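Local coordinates for DUAL specificity protein phosphatase 14 (Homo sapiens, PDB 2WGP) that dephosphorylates phosphotyrosine and phosphoserine/threonine on MAP kinases such as ERK, JNK and p38, and restrains T-cell receptor signalling by acting on TAB1, at residues 28-33 with 122-127; 42-47 with 67-72; 50-55 with 103-108; 131-136 with 156-161; 149-154 with 178-183. All coordinates share one frame; numbering follows the deposited sequence.

Interaction 1: 28-33 with 122-127; sequences QITSSL and IAYLMK
L33 and Y124 lie alongside each other, pointing opposite ways, and their meeting is the tightest spot of the contact. CD2 of L33 sits 3.5 Å from CD2 of Y124, approaching the phenol ring obliquely. Y124 gets there because its CG lies anti to the backbone N (chi1 166°), which swings the ring off helix 116-129 toward the 28-33 corner. T30 addresses the same ring differently: its CG2 stands at the edge, near the ring plane, 4.4 Å from CE2 of Y124. That methyl packs harder against L125, with CG2 of T30 3.8 Å from CD2 of L125, the two side chains running antiparallel to one another. I29 crosses L125 at about a right angle instead, laying CG2 3.9 Å from CD1 of L125, so the forked end of the leucine is shared between two neighbouring residues. Polar bonds stay inside the corner. I29 N and T30 N both bond to L33 O, a classic beta bulge, while T30 OG1 accepts from S32 N at 3.2 Å in an ST turn. T30 O is met by Q28 NE2 on one side of its carbonyl plane and by L33 N on the other. The corner joins strands 26-28 and 33-36 and rests on helix 116-129; I96 of helix 89-101 touches both L33 and Y124, and W139 of helix 133-143 packs on L125 and donates to I29 O.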
# COMPACT_ATOMS: atom_id res chain seq x y z
N GLN A 28 32.28 11.98 19.38
CA GLN A 28 32.45 13.33 18.90
C GLN A 28 32.47 13.37 17.38
O GLN A 28 33.20 12.60 16.73
CB GLN A 28 33.75 13.93 19.44
CG GLN A 28 33.79 15.44 19.25
CD GLN A 28 34.91 16.08 20.04
OE1 GLN A 28 35.75 15.39 20.62
NE2 GLN A 28 34.92 17.40 20.07
N ILE A 29 31.66 14.27 16.81
CA ILE A 29 31.58 14.48 15.34
C ILE A 29 32.36 15.73 14.91
O ILE A 29 33.11 15.69 13.95
CB ILE A 29 30.09 14.61 14.87
CG1 ILE A 29 29.25 13.41 15.37
CG2 ILE A 29 29.98 14.76 13.33
CD1 ILE A 29 29.90 12.01 15.27
N THR A 30 32.17 16.82 15.64
CA THR A 30 32.96 18.04 15.44
C THR A 30 33.33 18.57 16.81
O THR A 30 32.88 18.02 17.80
CB THR A 30 32.17 19.12 14.66
OG1 THR A 30 31.23 19.74 15.55
CG2 THR A 30 31.42 18.53 13.48
N SER A 31 34.09 19.66 16.87
CA SER A 31 34.44 20.31 18.15
C SER A 31 33.22 20.66 19.03
O SER A 31 33.31 20.66 20.26
CB SER A 31 35.33 21.55 17.91
OG SER A 31 34.64 22.64 17.30
N SER A 32 32.07 20.91 18.41
CA SER A 32 30.89 21.35 19.14
C SER A 32 29.68 20.43 18.98
O SER A 32 28.55 20.84 19.28
CB SER A 32 30.53 22.74 18.64
OG SER A 32 30.00 22.64 17.33
N LEU A 33 29.90 19.20 18.50
CA LEU A 33 28.79 18.28 18.23
C LEU A 33 29.16 16.87 18.61
O LEU A 33 30.18 16.32 18.14
CB LEU A 33 28.33 18.33 16.75
CG LEU A 33 27.22 17.36 16.30
CD1 LEU A 33 25.90 17.69 16.98
CD2 LEU A 33 27.04 17.35 14.78
N ILE A 122 24.11 14.11 10.27
CA ILE A 122 24.46 14.10 8.84
C ILE A 122 23.89 15.34 8.13
O ILE A 122 24.58 15.98 7.31
CB ILE A 122 23.98 12.79 8.13
CG1 ILE A 122 24.81 11.58 8.59
CG2 ILE A 122 24.08 12.92 6.62
CD1 ILE A 122 24.17 10.18 8.28
N ALA A 123 22.65 15.70 8.48
CA ALA A 123 22.02 16.87 7.87
C ALA A 123 22.81 18.15 8.25
O ALA A 123 23.06 19.01 7.39
CB ALA A 123 20.55 16.97 8.30
N TYR A 124 23.20 18.26 9.52
CA TYR A 124 24.01 19.39 10.01
C TYR A 124 25.36 19.52 9.27
O TYR A 124 25.74 20.62 8.84
CB TYR A 124 24.26 19.26 11.53
CG TYR A 124 25.34 20.19 12.03
CD1 TYR A 124 25.08 21.55 12.23
CD2 TYR A 124 26.64 19.72 12.24
CE1 TYR A 124 26.07 22.41 12.65
CE2 TYR A 124 27.66 20.58 12.64
CZ TYR A 124 27.37 21.92 12.86
OH TYR A 124 28.35 22.77 13.28
N LEU A 125 26.07 18.41 9.13
CA LEU A 125 27.34 18.39 8.40
C LEU A 125 27.21 18.87 6.95
O LEU A 125 28.05 19.62 6.47
CB LEU A 125 27.95 16.98 8.43
CG LEU A 125 28.51 16.46 9.77
CD1 LEU A 125 29.03 15.02 9.57
CD2 LEU A 125 29.61 17.37 10.34
N MET A 126 26.15 18.46 6.26
CA MET A 126 25.90 18.94 4.91
C MET A 126 25.64 20.45 4.88
O MET A 126 26.22 21.16 4.04
CB MET A 126 24.72 18.23 4.27
CG MET A 126 25.01 16.77 3.87
SD MET A 126 23.78 16.11 2.76
CE MET A 126 22.38 15.88 3.88
N LYS A 127 24.80 20.93 5.79
CA LYS A 127 24.40 22.33 5.78
C LYS A 127 25.51 23.27 6.22
O LYS A 127 25.70 24.32 5.61
CB LYS A 127 23.16 22.57 6.64
CG LYS A 127 22.61 24.02 6.49
CD LYS A 127 21.37 24.26 7.31
CE LYS A 127 20.88 25.70 7.09
NZ LYS A 127 19.50 25.88 7.59

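Interaction 2: 42-47 with 67-72; sequences SNRHLL and WPQFEY
The indole of W67 carries the R44 side chain on one face and the S42 backbone at its edge. R44 CB lies 3.8 Å above the ring system, over its centre, and R44 CD stands 3.9 Å from the centroid of the six-membered ring, a CH-pi contact 19° off the normal. R44, extended from CG to NE with CG anti to the backbone N (chi1 180°), crosses the indole at about a right angle, setting CB and CD over the same face. At the edge, W67 NE1 donates to S42 O over 3.1 Å; the bond is bent, and the donor comes from above the carbonyl plane. The F70 ring is sandwiched: L47 CD1 rides over one face, offset toward the rim, and Q69 CB covers the opposite face. R44 O is at the ring's edge, 3.9 Å from CZ of F70, and L47 CB touches the same CZ at 3.7 Å. These contacts seat the start of helix 44-49 against the turn that leads into strand 71-74, an outermost strand of the central sheet in this dual-specificity phosphatase domain. The turn is type I, W67 to F70, and W67 N donates to Y72 OH. Across from it, N43 caps the helix, its OD1 accepting from L46 N. The Q69 amide meets the edge of the R44 guanidinium, with the two planes 75° apart. I55 of strand 54-57 backs both L47 and F70.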
# COMPACT_ATOMS: atom_id res chain seq x y z
N SER A 42 21.86 11.44 30.56
CA SER A 42 21.71 11.78 31.99
C SER A 42 23.03 11.79 32.81
O SER A 42 23.00 12.06 34.01
CB SER A 42 20.72 10.81 32.64
OG SER A 42 21.13 9.47 32.45
N ASN A 43 24.16 11.50 32.16
CA ASN A 43 25.45 11.52 32.86
C ASN A 43 26.04 12.94 32.81
O ASN A 43 26.83 13.29 31.92
CB ASN A 43 26.41 10.50 32.24
CG ASN A 43 27.69 10.31 33.06
OD1 ASN A 43 28.08 11.16 33.86
ND2 ASN A 43 28.36 9.18 32.82
N ARG A 44 25.63 13.73 33.80
CA ARG A 44 26.03 15.13 33.91
C ARG A 44 27.54 15.31 33.81
O ARG A 44 28.02 16.11 33.02
CB ARG A 44 25.46 15.70 35.22
CG ARG A 44 25.76 17.16 35.55
CD ARG A 44 25.22 17.46 36.95
NE ARG A 44 25.78 18.65 37.58
CZ ARG A 44 27.02 18.74 38.09
NH1 ARG A 44 27.87 17.72 38.04
NH2 ARG A 44 27.41 19.89 38.65
N HIS A 45 28.29 14.53 34.59
CA HIS A 45 29.75 14.62 34.60
C HIS A 45 30.39 14.33 33.24
O HIS A 45 31.33 15.02 32.86
CB HIS A 45 30.35 13.65 35.62
CG HIS A 45 31.82 13.83 35.83
ND1 HIS A 45 32.34 14.72 36.75
CD2 HIS A 45 32.89 13.25 35.22
CE1 HIS A 45 33.66 14.68 36.70
NE2 HIS A 45 34.02 13.79 35.78
N LEU A 46 29.91 13.30 32.55
CA LEU A 46 30.42 12.93 31.22
C LEU A 46 30.20 14.07 30.22
O LEU A 46 31.09 14.40 29.44
CB LEU A 46 29.72 11.65 30.73
CG LEU A 46 30.17 11.03 29.39
CD1 LEU A 46 31.27 10.04 29.63
CD2 LEU A 46 29.00 10.34 28.70
N LEU A 47 29.02 14.67 30.24
CA LEU A 47 28.71 15.75 29.31
C LEU A 47 29.49 17.04 29.65
O LEU A 47 30.00 17.72 28.74
CB LEU A 47 27.20 16.01 29.26
CG LEU A 47 26.29 14.83 28.91
CD1 LEU A 47 24.87 15.32 28.84
CD2 LEU A 47 26.67 14.11 27.60
N TRP A 67 18.70 18.40 33.78
CA TRP A 67 19.71 19.01 34.64
C TRP A 67 19.75 20.52 34.38
O TRP A 67 19.65 20.94 33.22
CB TRP A 67 21.08 18.45 34.36
CG TRP A 67 21.29 17.04 34.72
CD1 TRP A 67 21.36 15.99 33.86
CD2 TRP A 67 21.54 16.52 36.03
NE1 TRP A 67 21.64 14.83 34.55
CE2 TRP A 67 21.75 15.12 35.88
CE3 TRP A 67 21.60 17.08 37.31
CZ2 TRP A 67 22.00 14.28 36.98
CZ3 TRP A 67 21.87 16.25 38.40
CH2 TRP A 67 22.05 14.86 38.22
N PRO A 68 19.90 21.34 35.44
CA PRO A 68 19.96 22.80 35.21
C PRO A 68 21.12 23.24 34.31
O PRO A 68 21.04 24.28 33.66
CB PRO A 68 20.13 23.37 36.63
CG PRO A 68 19.68 22.27 37.56
CD PRO A 68 20.08 21.01 36.86
N GLN A 69 22.17 22.43 34.27
CA GLN A 69 23.41 22.74 33.54
C GLN A 69 23.25 22.77 32.03
O GLN A 69 24.12 23.29 31.33
CB GLN A 69 24.49 21.72 33.89
CG GLN A 69 25.04 21.87 35.30
CD GLN A 69 24.07 21.41 36.36
OE1 GLN A 69 23.23 20.54 36.11
NE2 GLN A 69 24.17 21.99 37.56
N PHE A 70 22.19 22.17 31.52
CA PHE A 70 22.03 22.06 30.08
C PHE A 70 20.76 22.71 29.65
O PHE A 70 19.77 22.72 30.39
CB PHE A 70 22.08 20.60 29.60
CG PHE A 70 23.17 19.80 30.22
CD1 PHE A 70 24.51 20.05 29.90
CD2 PHE A 70 22.88 18.81 31.15
CE1 PHE A 70 25.55 19.30 30.49
CE2 PHE A 70 23.90 18.06 31.75
CZ PHE A 70 25.24 18.31 31.41
N GLU A 71 20.81 23.23 28.44
CA GLU A 71 19.64 23.61 27.69
C GLU A 71 19.13 22.35 27.01
O GLU A 71 19.91 21.54 26.55
CB GLU A 71 20.06 24.66 26.66
CG GLU A 71 18.98 25.14 25.76
CD GLU A 71 19.51 26.06 24.68
OE1 GLU A 71 18.68 26.63 23.95
OE2 GLU A 71 20.75 26.21 24.54
N TYR A 72 17.82 22.15 26.97
CA TYR A 72 17.25 20.95 26.35
C TYR A 72 16.35 21.31 25.18
O TYR A 72 15.54 22.26 25.28
CB TYR A 72 16.43 20.14 27.36
CG TYR A 72 17.25 19.40 28.38
CD1 TYR A 72 17.73 20.06 29.51
CD2 TYR A 72 17.53 18.06 28.23
CE1 TYR A 72 18.47 19.39 30.44
CE2 TYR A 72 18.29 17.39 29.15
CZ TYR A 72 18.76 18.06 30.26
OH TYR A 72 19.51 17.40 31.20

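Interaction 3: 50-55 with 103-108; sequences RGITCI and HGATLV
G51 ends helix 44-49 with positive phi in a Schellman motif, and its O rests 3.6 Å from CB of A105. Next, I52 sends its side chain at a slant toward L107. Its chi1 of -70° sets CG1 beside the backbone N and CG2 anti to it; CD1 of I52 then comes within 4.0 Å of CB of L107, and CG2 lies near the backbone N of L107. T53 makes two bonds with A105. Its N donates to A105 O at 2.8 Å, nearly straight at 166°, while its OG1 accepts from A105 N at 3.1 Å. The hydroxyl is placed for this by a chi1 of 57°, between the backbone N and the carbonyl carbon, and G104 lets it come close, with OG1 of T53 3.4 Å from CA of G104. C54 N shares the acceptor with T53, reaching A105 O at 3.1 Å, so one carbonyl holds two successive amides. From here regular parallel pairing takes over: L107 N donates to C54 O at 2.9 Å, and CA of T106 leans on the same oxygen. On one face of the sheet C54 lies beside T106; on the other I55 is paired with L107. Strands 54-57 and 106-109 are inner neighbours in the mixed sheet, flanked by 71-74 and 33-36. V99 of helix 89-101 covers the C54 and T106 face, while L47 of helix 44-49 packs on I52, I55 and L107.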
# COMPACT_ATOMS: atom_id res chain seq x y z
N ARG A 50 32.93 17.14 28.38
CA ARG A 50 32.99 17.45 26.94
C ARG A 50 32.58 18.88 26.59
O ARG A 50 32.51 19.23 25.41
CB ARG A 50 32.12 16.45 26.17
CG ARG A 50 32.77 15.09 26.11
CD ARG A 50 31.76 13.96 26.04
NE ARG A 50 32.45 12.69 25.89
CZ ARG A 50 33.10 12.06 26.87
NH1 ARG A 50 33.11 12.55 28.11
NH2 ARG A 50 33.73 10.92 26.61
N GLY A 51 32.28 19.68 27.62
CA GLY A 51 31.82 21.05 27.42
C GLY A 51 30.45 21.18 26.79
O GLY A 51 30.11 22.22 26.22
N ILE A 52 29.64 20.13 26.92
CA ILE A 52 28.28 20.10 26.37
C ILE A 52 27.39 21.05 27.17
O ILE A 52 27.37 21.04 28.41
CB ILE A 52 27.71 18.65 26.30
CG1 ILE A 52 28.47 17.84 25.22
CG2 ILE A 52 26.17 18.65 26.00
CD1 ILE A 52 28.36 16.34 25.34
N THR A 53 26.71 21.93 26.44
CA THR A 53 25.84 22.94 27.01
C THR A 53 24.37 22.78 26.57
O THR A 53 23.46 23.32 27.20
CB THR A 53 26.32 24.35 26.60
OG1 THR A 53 26.38 24.43 25.17
CG2 THR A 53 27.71 24.63 27.20
N CYS A 54 24.16 22.04 25.47
CA CYS A 54 22.85 21.86 24.88
C CYS A 54 22.63 20.40 24.53
O CYS A 54 23.51 19.74 23.95
CB CYS A 54 22.73 22.70 23.63
SG CYS A 54 21.15 22.57 22.77
N ILE A 55 21.47 19.89 24.95
CA ILE A 55 21.06 18.51 24.64
C ILE A 55 19.81 18.52 23.75
O ILE A 55 18.74 19.03 24.13
CB ILE A 55 20.76 17.68 25.93
CG1 ILE A 55 21.99 17.64 26.86
CG2 ILE A 55 20.33 16.25 25.58
CD1 ILE A 55 21.72 16.95 28.22
N HIS A 103 29.89 29.38 21.52
CA HIS A 103 31.02 28.70 22.17
C HIS A 103 30.61 27.61 23.16
O HIS A 103 31.28 27.36 24.16
CB HIS A 103 31.95 29.74 22.82
CG HIS A 103 32.14 30.96 21.97
ND1 HIS A 103 32.75 30.91 20.73
CD2 HIS A 103 31.72 32.23 22.14
CE1 HIS A 103 32.72 32.11 20.19
NE2 HIS A 103 32.11 32.94 21.02
N GLY A 104 29.51 26.93 22.84
CA GLY A 104 29.09 25.77 23.58
C GLY A 104 29.23 24.54 22.71
O GLY A 104 29.94 24.52 21.68
N ALA A 105 28.54 23.49 23.12
CA ALA A 105 28.55 22.24 22.37
C ALA A 105 27.24 21.49 22.58
O ALA A 105 26.59 21.61 23.62
CB ALA A 105 29.75 21.38 22.78
N THR A 106 26.85 20.75 21.56
CA THR A 106 25.57 20.06 21.54
C THR A 106 25.75 18.55 21.50
O THR A 106 26.57 18.02 20.75
CB THR A 106 24.72 20.54 20.33
OG1 THR A 106 24.52 21.98 20.40
CG2 THR A 106 23.37 19.85 20.31
N LEU A 107 24.96 17.85 22.32
CA LEU A 107 24.76 16.43 22.18
C LEU A 107 23.42 16.18 21.52
O LEU A 107 22.37 16.62 22.02
CB LEU A 107 24.81 15.72 23.51
CG LEU A 107 24.38 14.25 23.49
CD1 LEU A 107 25.45 13.35 22.80
CD2 LEU A 107 24.10 13.81 24.94
N VAL A 108 23.45 15.51 20.38
CA VAL A 108 22.22 15.04 19.75
C VAL A 108 22.15 13.56 20.09
O VAL A 108 23.04 12.78 19.68
CB VAL A 108 22.16 15.25 18.22
CG1 VAL A 108 20.79 14.76 17.69
CG2 VAL A 108 22.44 16.76 17.83

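Interaction 4: 131-136 with 156-161; sequences VCLLEA and QLIDYE
E161 OE2 is gripped by two groups: L133 N at 2.9 Å, with a nearly straight N-H angle of 166°, and the hydroxyl of T169, which is hydrogen-bonded to it. The L133 amide comes from above the carboxylate plane, 68° out of it. E161 reaches this far because CG is anti to the backbone N (chi1 -174°) and the chain stays extended beyond it. The flat carboxylate then spreads over the base of L133, with CD of E161 3.3 Å from CB of L133, and C132 CB touches OE2 from beside it. A buried acid facing the first turn of helix 133-143 would probably be stabilised as an anion by the helix's N-terminal end. Past this polar spot L133 carries its forked end to helix 151-165, crossing the side chains of L157 and I158 at about a right angle. CD1 of L133 meets CB of L157 at 4.0 Å and CD2 of L133 meets CG1 of I158 at 3.7 Å. I122 and M126 of helix 116-129 close on L133 from a third helix. C132 N donates to E135 OE1 at 3.2 Å, and E135 N returns a weak bond to C132 SG. That reciprocal pair is a capping box with cysteine as N-cap, so the helix start is secured by its own E135 and by E161: a helix-to-helix junction in the helical side of the protein-tyrosine phosphatase domain.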
# COMPACT_ATOMS: atom_id res chain seq x y z
N VAL A 131 29.73 19.53 2.98
CA VAL A 131 30.16 18.20 2.62
C VAL A 131 28.92 17.51 2.02
O VAL A 131 27.81 17.76 2.48
CB VAL A 131 30.79 17.57 3.91
CG1 VAL A 131 29.79 16.93 4.82
CG2 VAL A 131 31.99 16.72 3.60
N CYS A 132 29.09 16.72 0.96
CA CYS A 132 28.00 15.99 0.36
C CYS A 132 27.52 14.87 1.30
O CYS A 132 28.17 14.55 2.32
CB CYS A 132 28.40 15.42 -1.00
SG CYS A 132 29.59 14.06 -0.95
N LEU A 133 26.39 14.29 0.95
CA LEU A 133 25.76 13.27 1.79
C LEU A 133 26.67 12.04 2.00
O LEU A 133 26.76 11.52 3.11
CB LEU A 133 24.44 12.83 1.18
CG LEU A 133 23.64 11.74 1.87
CD1 LEU A 133 23.44 12.07 3.37
CD2 LEU A 133 22.30 11.58 1.14
N LEU A 134 27.34 11.58 0.94
CA LEU A 134 28.24 10.43 1.08
C LEU A 134 29.37 10.75 2.08
O LEU A 134 29.67 9.95 2.98
CB LEU A 134 28.80 10.00 -0.27
CG LEU A 134 29.77 8.83 -0.26
CD1 LEU A 134 29.17 7.56 0.39
CD2 LEU A 134 30.31 8.55 -1.70
N GLU A 135 29.97 11.93 1.94
CA GLU A 135 31.05 12.34 2.85
C GLU A 135 30.55 12.50 4.29
O GLU A 135 31.25 12.13 5.22
CB GLU A 135 31.69 13.68 2.43
CG GLU A 135 32.42 13.73 1.13
CD GLU A 135 32.94 15.18 0.79
OE1 GLU A 135 32.15 16.09 0.35
OE2 GLU A 135 34.16 15.41 0.98
N ALA A 136 29.35 13.07 4.45
CA ALA A 136 28.74 13.32 5.76
C ALA A 136 28.46 11.99 6.48
O ALA A 136 28.75 11.83 7.65
CB ALA A 136 27.45 14.18 5.60
N GLN A 156 14.84 11.00 2.91
CA GLN A 156 14.71 12.39 3.33
C GLN A 156 16.04 13.11 3.26
O GLN A 156 16.10 14.26 2.82
CB GLN A 156 14.07 12.46 4.72
CG GLN A 156 12.63 11.94 4.77
CD GLN A 156 12.00 11.99 6.14
OE1 GLN A 156 11.98 13.05 6.78
NE2 GLN A 156 11.43 10.86 6.60
N LEU A 157 17.12 12.45 3.69
CA LEU A 157 18.48 13.01 3.56
C LEU A 157 18.87 13.30 2.11
O LEU A 157 19.53 14.30 1.82
CB LEU A 157 19.52 12.06 4.16
CG LEU A 157 19.61 12.04 5.68
CD1 LEU A 157 20.44 10.88 6.14
CD2 LEU A 157 20.11 13.38 6.24
N ILE A 158 18.48 12.39 1.21
CA ILE A 158 18.79 12.51 -0.23
C ILE A 158 18.08 13.73 -0.82
O ILE A 158 18.68 14.48 -1.58
CB ILE A 158 18.44 11.23 -1.03
CG1 ILE A 158 19.45 10.12 -0.73
CG2 ILE A 158 18.44 11.54 -2.56
CD1 ILE A 158 18.99 8.66 -1.10
N ASP A 159 16.81 13.91 -0.46
CA ASP A 159 16.07 15.11 -0.86
C ASP A 159 16.74 16.38 -0.34
O ASP A 159 16.91 17.32 -1.09
CB ASP A 159 14.59 15.05 -0.42
CG ASP A 159 13.74 16.14 -1.07
OD1 ASP A 159 13.83 17.30 -0.63
OD2 ASP A 159 13.02 15.86 -2.05
N TYR A 160 17.13 16.38 0.93
CA TYR A 160 17.78 17.55 1.55
C TYR A 160 19.12 17.86 0.90
O TYR A 160 19.43 19.02 0.63
CB TYR A 160 17.97 17.30 3.04
CG TYR A 160 18.41 18.50 3.87
CD1 TYR A 160 17.65 19.68 3.88
CD2 TYR A 160 19.54 18.42 4.68
CE1 TYR A 160 18.01 20.75 4.67
CE2 TYR A 160 19.93 19.50 5.45
CZ TYR A 160 19.16 20.66 5.45
OH TYR A 160 19.55 21.69 6.25
N GLU A 161 19.90 16.81 0.61
CA GLU A 161 21.15 16.97 -0.14
C GLU A 161 20.90 17.65 -1.49
O GLU A 161 21.62 18.57 -1.87
CB GLU A 161 21.84 15.64 -0.38
CG GLU A 161 23.24 15.84 -1.04
CD GLU A 161 23.91 14.58 -1.53
OE1 GLU A 161 23.22 13.57 -1.78
OE2 GLU A 161 25.17 14.60 -1.65

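Interaction 5: 149-154 with 178-183; sequences PNVGFW and GIVPDV
P181 lays its ring carbon CG on the face of W154 where the strand 178-181 hairpin and the start of helix 182-188 fold back against helix 151-165 of the phosphatase domain. This is the tight part. CG of P181 is 3.4 Å from the centroid of the five-membered ring of W154 and only 7° off its normal, a CH-pi contact of almost ideal aim. P181 CB follows the ring system inward, 3.7 Å from CD2 of W154. V183 then approaches the six-membered end obliquely, its CG2 4.0 Å from CZ2 of W154. NE1 of the indole bonds to the hydroxyl of Y184; the ring also meets that of Y137 edge-to-face. The V151 end is looser and only partly shielded from solvent. V151 touches mostly with one methyl: CG1, anti to the carbonyl carbon (chi1 -65°), is 3.5 Å from I179 O and 4.0 Å from CG1 of V180. I179 points its own side chain's end away from helix 151-165; it packs on I179 of a neighbouring subunit, and V180 touches L87 of yet another. On the far side of the helix start, N150 is the N-cap. N150 OD1 accepts from F153 N at 3.0 Å, while its ND2, bonded to D79, sits 3.2 Å above the plane of the F153 ring, over its centre.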
# COMPACT_ATOMS: atom_id res chain seq x y z
N PRO A 149 20.93 4.88 9.67
CA PRO A 149 19.65 5.55 9.49
C PRO A 149 18.67 4.65 8.76
O PRO A 149 19.07 3.84 7.91
CB PRO A 149 20.01 6.75 8.63
CG PRO A 149 21.43 7.06 9.02
CD PRO A 149 22.05 5.70 9.17
N ASN A 150 17.41 4.72 9.13
CA ASN A 150 16.45 3.84 8.50
C ASN A 150 16.24 4.27 7.04
O ASN A 150 16.70 5.33 6.66
CB ASN A 150 15.17 3.72 9.33
CG ASN A 150 14.28 4.93 9.24
OD1 ASN A 150 13.93 5.39 8.15
ND2 ASN A 150 13.84 5.42 10.39
N VAL A 151 15.60 3.45 6.20
CA VAL A 151 15.55 3.79 4.76
C VAL A 151 14.73 5.04 4.42
O VAL A 151 15.06 5.73 3.45
CB VAL A 151 15.11 2.60 3.88
CG1 VAL A 151 16.20 1.49 3.96
CG2 VAL A 151 13.70 2.11 4.28
N GLY A 152 13.70 5.33 5.22
CA GLY A 152 12.91 6.56 5.05
C GLY A 152 13.72 7.81 5.36
O GLY A 152 13.68 8.83 4.62
N PHE A 153 14.51 7.73 6.43
CA PHE A 153 15.43 8.79 6.77
C PHE A 153 16.43 9.04 5.62
O PHE A 153 16.74 10.19 5.32
CB PHE A 153 16.17 8.49 8.09
CG PHE A 153 15.28 8.51 9.34
CD1 PHE A 153 15.84 8.21 10.58
CD2 PHE A 153 13.94 8.86 9.30
CE1 PHE A 153 15.09 8.25 11.74
CE2 PHE A 153 13.16 8.90 10.47
CZ PHE A 153 13.74 8.59 11.69
N TRP A 154 16.95 7.97 5.02
CA TRP A 154 17.77 8.07 3.82
C TRP A 154 17.09 8.81 2.66
O TRP A 154 17.70 9.70 2.08
CB TRP A 154 18.30 6.70 3.37
CG TRP A 154 19.57 6.36 4.06
CD1 TRP A 154 19.74 5.45 5.05
CD2 TRP A 154 20.86 6.94 3.82
NE1 TRP A 154 21.06 5.42 5.44
CE2 TRP A 154 21.76 6.33 4.71
CE3 TRP A 154 21.33 7.93 2.93
CZ2 TRP A 154 23.12 6.66 4.74
CZ3 TRP A 154 22.69 8.24 2.96
CH2 TRP A 154 23.57 7.61 3.86
N GLY A 178 15.11 -5.47 -0.20
CA GLY A 178 14.46 -4.19 -0.09
C GLY A 178 15.22 -3.06 -0.77
O GLY A 178 16.36 -3.21 -1.23
N ILE A 179 14.55 -1.92 -0.83
CA ILE A 179 15.13 -0.70 -1.35
C ILE A 179 15.97 -0.08 -0.24
O ILE A 179 15.50 0.10 0.87
CB ILE A 179 14.04 0.28 -1.82
CG1 ILE A 179 13.30 -0.30 -3.03
CG2 ILE A 179 14.67 1.65 -2.20
CD1 ILE A 179 11.86 0.21 -3.24
N VAL A 180 17.23 0.24 -0.55
CA VAL A 180 18.14 0.79 0.44
C VAL A 180 19.04 1.82 -0.23
O VAL A 180 19.23 1.74 -1.46
CB VAL A 180 19.04 -0.34 1.07
CG1 VAL A 180 18.18 -1.31 1.90
CG2 VAL A 180 19.85 -1.11 -0.06
N PRO A 181 19.63 2.73 0.55
CA PRO A 181 20.68 3.53 -0.06
C PRO A 181 21.80 2.63 -0.62
O PRO A 181 22.16 1.60 -0.02
CB PRO A 181 21.20 4.40 1.09
CG PRO A 181 20.86 3.60 2.33
CD PRO A 181 19.55 2.95 2.01
N ASP A 182 22.37 3.06 -1.74
CA ASP A 182 23.46 2.29 -2.36
C ASP A 182 24.63 1.94 -1.42
O ASP A 182 25.23 0.88 -1.57
CB ASP A 182 23.96 2.90 -3.69
CG ASP A 182 24.31 4.39 -3.62
OD1 ASP A 182 24.66 4.93 -2.55
OD2 ASP A 182 24.27 5.02 -4.69
N VAL A 183 24.92 2.81 -0.45
CA VAL A 183 25.99 2.54 0.52
C VAL A 183 25.77 1.24 1.31
O VAL A 183 26.73 0.52 1.60
CB VAL A 183 26.26 3.73 1.50
CG1 VAL A 183 26.94 4.92 0.74
CG2 VAL A 183 24.99 4.18 2.21

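How the interactions relate
The five contacts run from the sheet end of the domain to its helical end. Interactions 2 and 3 lie 9 Å apart between centres and share the sheet: E71 pairs with T53 and I55, so strand 71-74 extends what 54-57 and 106-109 begin, and their segments alternate along the chain. Interaction 1 spans both in sequence and touches interaction 3, S32 O lying 2.8 Å from T106 N. Through helix 116-129 it also reaches interaction 4, 12 Å away between centres. Interactions 4 and 5 both use helix 151-165. Helix 116-129 links the sheet, whose strand 106-109 leads to the catalytic C110, with helices 133-143 and 151-165; the latter carries the 172-181 hairpin.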